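Local atomic coordinates of separin (PDB entry 5U1T), a protein that cleaves the cohesin subunit MCD1/SCC1 at the onset of anaphase as a caspase-like cysteine protease, and is held inactive by securin for most of the cell cycle. Residues Asn726-Met729 and Ser730-Ile733; Lys734-Leu737 and Leu738-Ile742; Asp1328-Phe1332 and Ser1333-Val1337. All coordinates share one frame; numbering follows the deposited sequence.

Contact 1: Asn726-Met729 and Ser730-Ile733; sequences NLPM and SLYI
Pro728 O takes two backbone amides of the first helical turn. Tyr732 N reaches it over 3.0 Å with an N-H...O angle of 155° and lies in the carbonyl plane, the i+4 geometry of an alpha-helix. The bond from Leu731 N is weak, because its N-H points well off the oxygen (129°). Both donors follow from the place of Pro728 at the N-cap, where its carbonyl is the first to face along the helix. The next rung is straighter: Ile733 N gives to Met729 O at 2.8 Å.

The side chains follow the same turn. Leu727, just before the cap, meets the helix through its stem, with its CB 4.3 Å from Leu731 CB. Pro728 adds its ring carbon CD, 4.4 Å from Leu731 CD1, so Leu731 has apolar neighbours at two successive residues. Met729 works on another side of the turn. Its CG is anti to the backbone N (chi1 -177°) and the chain then bends at chi2 and chi3, which brings SD to the edge of the Tyr732 ring, near the ring plane, 4.2 Å from CD2. Its CG also packs against Ile733 CG1 at 4.3 Å.

This is the N-terminal end of helix 729-752, entered from the loop that follows helix 700-714. Leu727 rests on Ile680 and Leu731 on Glu681, both of helix 680-689, and Asn723 OD1 accepts a hydrogen bond from Leu727 N. Tyr732 and Ile733 instead turn to the loop residues Lys776 and Asn778, between helices 756-775 and 782-805.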
loop_
_atom_site.group_PDB
_atom_site.type_symbol
_atom_site.label_atom_id
_atom_site.label_comp_id
_atom_site.label_asym_id
_atom_site.label_seq_id
_atom_site.Cartn_x
_atom_site.Cartn_y
_atom_site.Cartn_z
ATOM N N ASN A 726 -4.983 -21.402 5.253
ATOM C CA ASN A 726 -4.572 -21.512 3.859
ATOM C C ASN A 726 -5.549 -20.909 2.854
ATOM O O ASN A 726 -6.181 -21.628 2.090
ATOM C CB ASN A 726 -4.309 -22.979 3.497
ATOM C CG ASN A 726 -3.033 -23.143 2.677
ATOM O OD1 ASN A 726 -3.071 -23.179 1.435
ATOM N ND2 ASN A 726 -1.884 -23.193 3.371
ATOM N N LEU A 727 -5.663 -19.586 2.859
ATOM C CA LEU A 727 -6.497 -18.890 1.884
ATOM C C LEU A 727 -5.806 -18.908 0.530
ATOM O O LEU A 727 -4.611 -19.175 0.458
ATOM C CB LEU A 727 -6.760 -17.447 2.331
ATOM C CG LEU A 727 -7.338 -17.252 3.733
ATOM C CD1 LEU A 727 -7.679 -15.795 3.971
ATOM C CD2 LEU A 727 -8.555 -18.133 3.946
ATOM N N PRO A 728 -6.552 -18.632 -0.550
ATOM C CA PRO A 728 -5.865 -18.363 -1.822
ATOM C C PRO A 728 -4.785 -17.301 -1.626
ATOM O O PRO A 728 -5.023 -16.345 -0.895
ATOM C CB PRO A 728 -6.988 -17.849 -2.731
ATOM C CG PRO A 728 -8.227 -18.440 -2.167
ATOM C CD PRO A 728 -8.019 -18.588 -0.687
ATOM N N MET A 729 -3.628 -17.472 -2.253
ATOM C CA MET A 729 -2.499 -16.561 -2.080
ATOM C C MET A 729 -2.896 -15.090 -2.270
ATOM O O MET A 729 -2.420 -14.216 -1.541
ATOM C CB MET A 729 -1.372 -16.941 -3.048
ATOM C CG MET A 729 -0.085 -16.115 -2.946
ATOM S SD MET A 729 0.897 -16.403 -1.444
ATOM C CE MET A 729 0.824 -18.193 -1.340
ATOM N N SER A 730 -3.788 -14.824 -3.221
ATOM C CA SER A 730 -4.232 -13.457 -3.512
ATOM C C SER A 730 -4.936 -12.754 -2.335
ATOM O O SER A 730 -4.790 -11.537 -2.163
ATOM C CB SER A 730 -5.174 -13.449 -4.701
ATOM O OG SER A 730 -6.460 -13.860 -4.277
ATOM N N LEU A 731 -5.711 -13.519 -1.565
ATOM C CA LEU A 731 -6.362 -13.024 -0.360
ATOM C C LEU A 731 -5.399 -12.983 0.808
ATOM O O LEU A 731 -5.514 -12.137 1.700
ATOM C CB LEU A 731 -7.550 -13.904 0.029
ATOM C CG LEU A 731 -8.803 -13.930 -0.835
ATOM C CD1 LEU A 731 -9.882 -14.698 -0.090
ATOM C CD2 LEU A 731 -9.242 -12.515 -1.160
ATOM N N TYR A 732 -4.471 -13.928 0.828
ATOM C CA TYR A 732 -3.507 -13.973 1.912
ATOM C C TYR A 732 -2.616 -12.741 1.830
ATOM O O TYR A 732 -2.328 -12.133 2.848
ATOM C CB TYR A 732 -2.681 -15.258 1.869
ATOM C CG TYR A 732 -1.564 -15.301 2.884
ATOM C CD1 TYR A 732 -1.763 -14.865 4.192
ATOM C CD2 TYR A 732 -0.307 -15.787 2.537
ATOM C CE1 TYR A 732 -0.732 -14.902 5.127
ATOM C CE2 TYR A 732 0.723 -15.834 3.459
ATOM C CZ TYR A 732 0.509 -15.389 4.751
ATOM O OH TYR A 732 1.543 -15.432 5.658
ATOM N N ILE A 733 -2.211 -12.368 0.614
ATOM C CA ILE A 733 -1.461 -11.143 0.388
ATOM C C ILE A 733 -2.260 -9.940 0.901
ATOM O O ILE A 733 -1.707 -9.027 1.539
ATOM C CB ILE A 733 -1.129 -10.954 -1.104
ATOM C CG1 ILE A 733 -0.174 -12.038 -1.594
ATOM C CG2 ILE A 733 -0.519 -9.587 -1.357
ATOM C CD1 ILE A 733 1.203 -11.934 -1.036
#

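Contact 2: Lys734-Leu737 and Leu738-Ile742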
loop_
_atom_site.group_PDB
_atom_site.type_symbol
_atom_site.label_atom_id
_atom_site.label_comp_id
_atom_site.label_asym_id
_atom_site.label_seq_id
_atom_site.Cartn_x
_atom_site.Cartn_y
_atom_site.Cartn_z
ATOM N N LYS A 734 -3.568 -9.959 0.649
ATOM C CA LYS A 734 -4.442 -8.862 1.044
ATOM C C LYS A 734 -4.590 -8.767 2.565
ATOM O O LYS A 734 -4.706 -7.668 3.105
ATOM C CB LYS A 734 -5.811 -9.007 0.374
ATOM C CG LYS A 734 -5.855 -8.461 -1.055
ATOM C CD LYS A 734 -7.136 -8.864 -1.780
ATOM C CE LYS A 734 -7.223 -8.222 -3.166
ATOM N NZ LYS A 734 -8.618 -8.261 -3.743
ATOM N N VAL A 735 -4.579 -9.912 3.247
ATOM C CA VAL A 735 -4.586 -9.953 4.713
ATOM C C VAL A 735 -3.324 -9.288 5.294
ATOM O O VAL A 735 -3.403 -8.451 6.195
ATOM C CB VAL A 735 -4.711 -11.423 5.235
ATOM C CG1 VAL A 735 -4.240 -11.553 6.666
ATOM C CG2 VAL A 735 -6.146 -11.921 5.109
ATOM N N ILE A 736 -2.163 -9.657 4.768
ATOM C CA ILE A 736 -0.913 -9.097 5.241
ATOM C C ILE A 736 -0.920 -7.598 5.015
ATOM O O ILE A 736 -0.526 -6.839 5.888
ATOM C CB ILE A 736 0.304 -9.728 4.542
ATOM C CG1 ILE A 736 0.338 -11.237 4.782
ATOM C CG2 ILE A 736 1.583 -9.128 5.067
ATOM C CD1 ILE A 736 1.534 -11.927 4.130
ATOM N N LEU A 737 -1.390 -7.171 3.846
ATOM C CA LEU A 737 -1.501 -5.744 3.551
ATOM C C LEU A 737 -2.418 -5.020 4.539
ATOM O O LEU A 737 -2.159 -3.872 4.887
ATOM C CB LEU A 737 -2.005 -5.519 2.127
ATOM C CG LEU A 737 -1.054 -5.896 0.994
ATOM C CD1 LEU A 737 -1.780 -5.816 -0.340
ATOM C CD2 LEU A 737 0.184 -5.022 0.985
ATOM N N LEU A 738 -3.486 -5.684 4.983
ATOM C CA LEU A 738 -4.389 -5.088 5.964
ATOM C C LEU A 738 -3.635 -4.797 7.254
ATOM O O LEU A 738 -3.749 -3.713 7.836
ATOM C CB LEU A 738 -5.582 -6.004 6.258
ATOM C CG LEU A 738 -6.511 -5.493 7.358
ATOM C CD1 LEU A 738 -7.381 -4.372 6.838
ATOM C CD2 LEU A 738 -7.343 -6.606 7.953
ATOM N N ASN A 739 -2.865 -5.786 7.696
ATOM C CA ASN A 739 -2.153 -5.689 8.955
ATOM C C ASN A 739 -0.996 -4.710 8.846
ATOM O O ASN A 739 -0.614 -4.096 9.823
ATOM C CB ASN A 739 -1.668 -7.067 9.402
ATOM C CG ASN A 739 -2.798 -7.930 9.973
ATOM O OD1 ASN A 739 -3.553 -8.554 9.225
ATOM N ND2 ASN A 739 -2.902 -7.985 11.295
ATOM N N ILE A 740 -0.453 -4.558 7.647
ATOM C CA ILE A 740 0.574 -3.566 7.406
ATOM C C ILE A 740 -0.024 -2.177 7.602
ATOM O O ILE A 740 0.543 -1.321 8.290
ATOM C CB ILE A 740 1.164 -3.706 5.995
ATOM C CG1 ILE A 740 2.080 -4.939 5.938
ATOM C CG2 ILE A 740 1.888 -2.430 5.583
ATOM C CD1 ILE A 740 2.680 -5.252 4.566
ATOM N N LYS A 741 -1.195 -1.976 7.012
ATOM C CA LYS A 741 -1.897 -0.707 7.103
ATOM C C LYS A 741 -2.310 -0.396 8.543
ATOM O O LYS A 741 -2.306 0.758 8.941
ATOM C CB LYS A 741 -3.123 -0.720 6.190
ATOM C CG LYS A 741 -3.630 0.633 5.768
ATOM C CD LYS A 741 -4.945 0.499 5.051
ATOM C CE LYS A 741 -5.541 1.843 4.746
ATOM N NZ LYS A 741 -6.925 1.705 4.261
ATOM N N ILE A 742 -2.666 -1.414 9.320
ATOM C CA ILE A 742 -3.057 -1.179 10.700
ATOM C C ILE A 742 -1.868 -0.650 11.487
ATOM O O ILE A 742 -1.971 0.380 12.146
ATOM C CB ILE A 742 -3.600 -2.442 11.372
ATOM C CG1 ILE A 742 -4.975 -2.810 10.804
ATOM C CG2 ILE A 742 -3.735 -2.219 12.850
ATOM C CD1 ILE A 742 -5.522 -4.129 11.323
#
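Leu737 and Ile740, three residues apart along the helix, bring their methyl ends together: Leu737 CD2 stands 4.4 Å from Ile740 CD1. That same CD1 is also 4.1 Å from Ile736 CG2, so the end of Ile740 is met by a branch from each of two consecutive residues one turn earlier. The first torsion of Ile740 explains this reach. With CG1 anti to the carbonyl carbon (chi1 -74°) and the chain extended beyond it (chi2 177°), CD1 runs back toward the preceding turn.

Leu738 takes part differently. Its CB sits near the carbonyl oxygens of the turn before, Lys734 O and, closer at 3.3 Å, Val735 O, while CG, opposite the backbone N (chi1 175°), carries the two methyls away from residues 734-737. The contact is therefore made by its stem and its amide, and its branched end serves another helix.

Under these side chains runs an unbroken i+4 ladder. Leu738 N gives to Lys734 O, Asn739 N to Val735 O, Ile740 N to Ile736 O at 2.9 Å, and Lys741 N to Leu737 O.

The whole is ordinary alpha-helix buried between neighbours. Leu737 and Ile740 pack on helices 756-775 and 782-805, through Leu773, Leu769 and Leu788 among others. Leu738 rests on Leu684 and Ala687 of helix 680-689. Lys734 forms a salt bridge with Glu681 of the same helix, and Lys741 one with Glu651 of helix 642-655; Lys741 NZ also gives a hydrogen bond to Ser688 O, back on helix 680-689.

Contact 3: Asp1328-Phe1332 and Ser1333-Val1337; sequences DEIDF and SMLHV
The Phe1332 ring meets Leu1335 through CD1, 4.2 Å from the leucine's own CD1, which comes in at an oblique bearing. One face of the ring carries Ile1330 CG2, 4.0 Å above the plane and over its centre. That methyl also touches Leu1335 CD1 at 3.8 Å, so three side chains close on one another. Ile1330 precedes the N-cap and Leu1335 is the fourth residue after it; their contact is the hydrophobic staple of a helix start. Leu1335 also packs on Ile1265 of helix 1252-1269 and Ile1311 of helix 1303-1320.

The second flat group is the carboxylate of Asp1331, the N-cap itself. Its CG stands opposite the backbone N (chi1 -165°), which swings the group over the first turn. OD1 accepts from Met1334 N, three residues on, at 3.3 Å; the bond is well directed (161°) but weak through its length. Ser1333 OG also gives to OD1, weakly, at 3.4 Å. The other oxygen, OD2, faces the methionine's aliphatic chain, 3.4 Å from Met1334 CB.

The backbone carries the stronger bonds. Asp1331 O receives Leu1335 N at 3.0 Å, and Phe1332 O receives His1336 N at 2.8 Å. An inverse gamma turn centred on Asp1331, with a weak Phe1332 N to Ile1330 O bond, bends the chain into helix 1332-1347, and Asp1331 also bonds through its backbone to Asn1269. Replacing the aspartate by an alanine would probably leave Met1334 N without its capping acceptor and Ser1333 OG without this partner.

The N-H groups of the first turn point back toward the helix start, where no preceding turn can accept them. The cap probably works as much by charge as by its two weak bonds, while the staple supplies the apolar half.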
loop_
_atom_site.group_PDB
_atom_site.type_symbol
_atom_site.label_atom_id
_atom_site.label_comp_id
_atom_site.label_asym_id
_atom_site.label_seq_id
_atom_site.Cartn_x
_atom_site.Cartn_y
_atom_site.Cartn_z
ATOM N N ASP A 1328 24.209 62.541 29.364
ATOM C CA ASP A 1328 24.474 63.959 29.348
ATOM C C ASP A 1328 24.855 64.565 30.694
ATOM O O ASP A 1328 25.614 65.537 30.772
ATOM C CB ASP A 1328 23.219 64.650 28.831
ATOM C CG ASP A 1328 23.537 65.731 27.878
ATOM O OD1 ASP A 1328 24.548 66.408 28.138
ATOM O OD2 ASP A 1328 22.813 65.898 26.862
ATOM N N GLU A 1329 24.294 64.013 31.758
ATOM C CA GLU A 1329 24.449 64.613 33.064
ATOM C C GLU A 1329 24.796 63.604 34.135
ATOM O O GLU A 1329 24.632 63.882 35.311
ATOM C CB GLU A 1329 23.177 65.371 33.468
ATOM C CG GLU A 1329 21.908 64.961 32.761
ATOM C CD GLU A 1329 20.686 65.686 33.294
ATOM O OE1 GLU A 1329 20.772 66.283 34.396
ATOM O OE2 GLU A 1329 19.631 65.672 32.615
ATOM N N ILE A 1330 25.261 62.424 33.743
ATOM C CA ILE A 1330 25.872 61.537 34.713
ATOM C C ILE A 1330 27.314 62.000 34.876
ATOM O O ILE A 1330 27.964 62.356 33.890
ATOM C CB ILE A 1330 25.826 60.060 34.269
ATOM C CG1 ILE A 1330 24.374 59.577 34.144
ATOM C CG2 ILE A 1330 26.644 59.174 35.221
ATOM C CD1 ILE A 1330 24.213 58.315 33.329
ATOM N N ASP A 1331 27.814 62.022 36.102
ATOM C CA ASP A 1331 29.217 62.351 36.292
ATOM C C ASP A 1331 30.083 61.107 36.155
ATOM O O ASP A 1331 30.434 60.480 37.150
ATOM C CB ASP A 1331 29.450 63.003 37.653
ATOM C CG ASP A 1331 30.803 63.682 37.742
ATOM O OD1 ASP A 1331 31.620 63.517 36.805
ATOM O OD2 ASP A 1331 31.051 64.376 38.755
ATOM N N PHE A 1332 30.432 60.764 34.919
ATOM C CA PHE A 1332 31.232 59.572 34.643
ATOM C C PHE A 1332 32.628 59.693 35.228
ATOM O O PHE A 1332 33.194 58.696 35.658
ATOM C CB PHE A 1332 31.309 59.299 33.138
ATOM C CG PHE A 1332 30.050 58.718 32.568
ATOM C CD1 PHE A 1332 29.787 57.373 32.690
ATOM C CD2 PHE A 1332 29.123 59.524 31.933
ATOM C CE1 PHE A 1332 28.629 56.835 32.183
ATOM C CE2 PHE A 1332 27.965 58.991 31.417
ATOM C CZ PHE A 1332 27.718 57.638 31.542
ATOM N N SER A 1333 33.168 60.913 35.257
ATOM C CA SER A 1333 34.506 61.140 35.799
ATOM C C SER A 1333 34.543 60.653 37.233
ATOM O O SER A 1333 35.438 59.898 37.633
ATOM C CB SER A 1333 34.879 62.609 35.723
ATOM O OG SER A 1333 34.173 63.219 34.655
ATOM N N MET A 1334 33.528 61.047 37.987
ATOM C CA MET A 1334 33.423 60.681 39.388
ATOM C C MET A 1334 33.072 59.192 39.574
ATOM O O MET A 1334 33.605 58.540 40.475
ATOM C CB MET A 1334 32.393 61.586 40.064
ATOM C CG MET A 1334 32.672 61.935 41.500
ATOM S SD MET A 1334 34.282 62.719 41.784
ATOM C CE MET A 1334 34.309 63.896 40.418
ATOM N N LEU A 1335 32.194 58.648 38.727
ATOM C CA LEU A 1335 31.920 57.210 38.772
ATOM C C LEU A 1335 33.224 56.454 38.645
ATOM O O LEU A 1335 33.542 55.594 39.456
ATOM C CB LEU A 1335 30.975 56.762 37.653
ATOM C CG LEU A 1335 29.483 57.084 37.718
ATOM C CD1 LEU A 1335 28.741 56.375 36.603
ATOM C CD2 LEU A 1335 28.905 56.729 39.078
ATOM N N HIS A 1336 33.966 56.800 37.604
ATOM C CA HIS A 1336 35.249 56.203 37.273
ATOM C C HIS A 1336 36.193 56.211 38.466
ATOM O O HIS A 1336 36.654 55.146 38.908
ATOM C CB HIS A 1336 35.851 56.960 36.076
ATOM C CG HIS A 1336 37.308 56.704 35.829
ATOM N ND1 HIS A 1336 38.091 57.577 35.102
ATOM C CD2 HIS A 1336 38.122 55.678 36.187
ATOM C CE1 HIS A 1336 39.325 57.109 35.038
ATOM N NE2 HIS A 1336 39.375 55.962 35.694
ATOM N N VAL A 1337 36.466 57.409 38.987
ATOM C CA VAL A 1337 37.441 57.579 40.049
ATOM C C VAL A 1337 37.029 56.861 41.320
ATOM O O VAL A 1337 37.808 56.100 41.884
ATOM C CB VAL A 1337 37.670 59.081 40.366
ATOM C CG1 VAL A 1337 38.367 59.252 41.706
ATOM C CG2 VAL A 1337 38.464 59.745 39.251
#

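Contacts 1 and 2 are successive parts of helix 729-752, their centres 12 Å apart, whereas contact 3 belongs to helix 1332-1347, and its centre is about 80 Å from that of contact 2. Contact 2 is the buried one: its rungs are regular and its apolar ends are shared among flanking helices. Contacts 1 and 3 are both partly buried helix starts, and they solve the same problem differently. Contact 1 has a proline at the cap and relies on its carbonyl, while contact 3 adds an acidic side chain and a hydrophobic staple. Contact 3 lies in the part of the chain belonging to peptidase family C50, far from the centre of the chain.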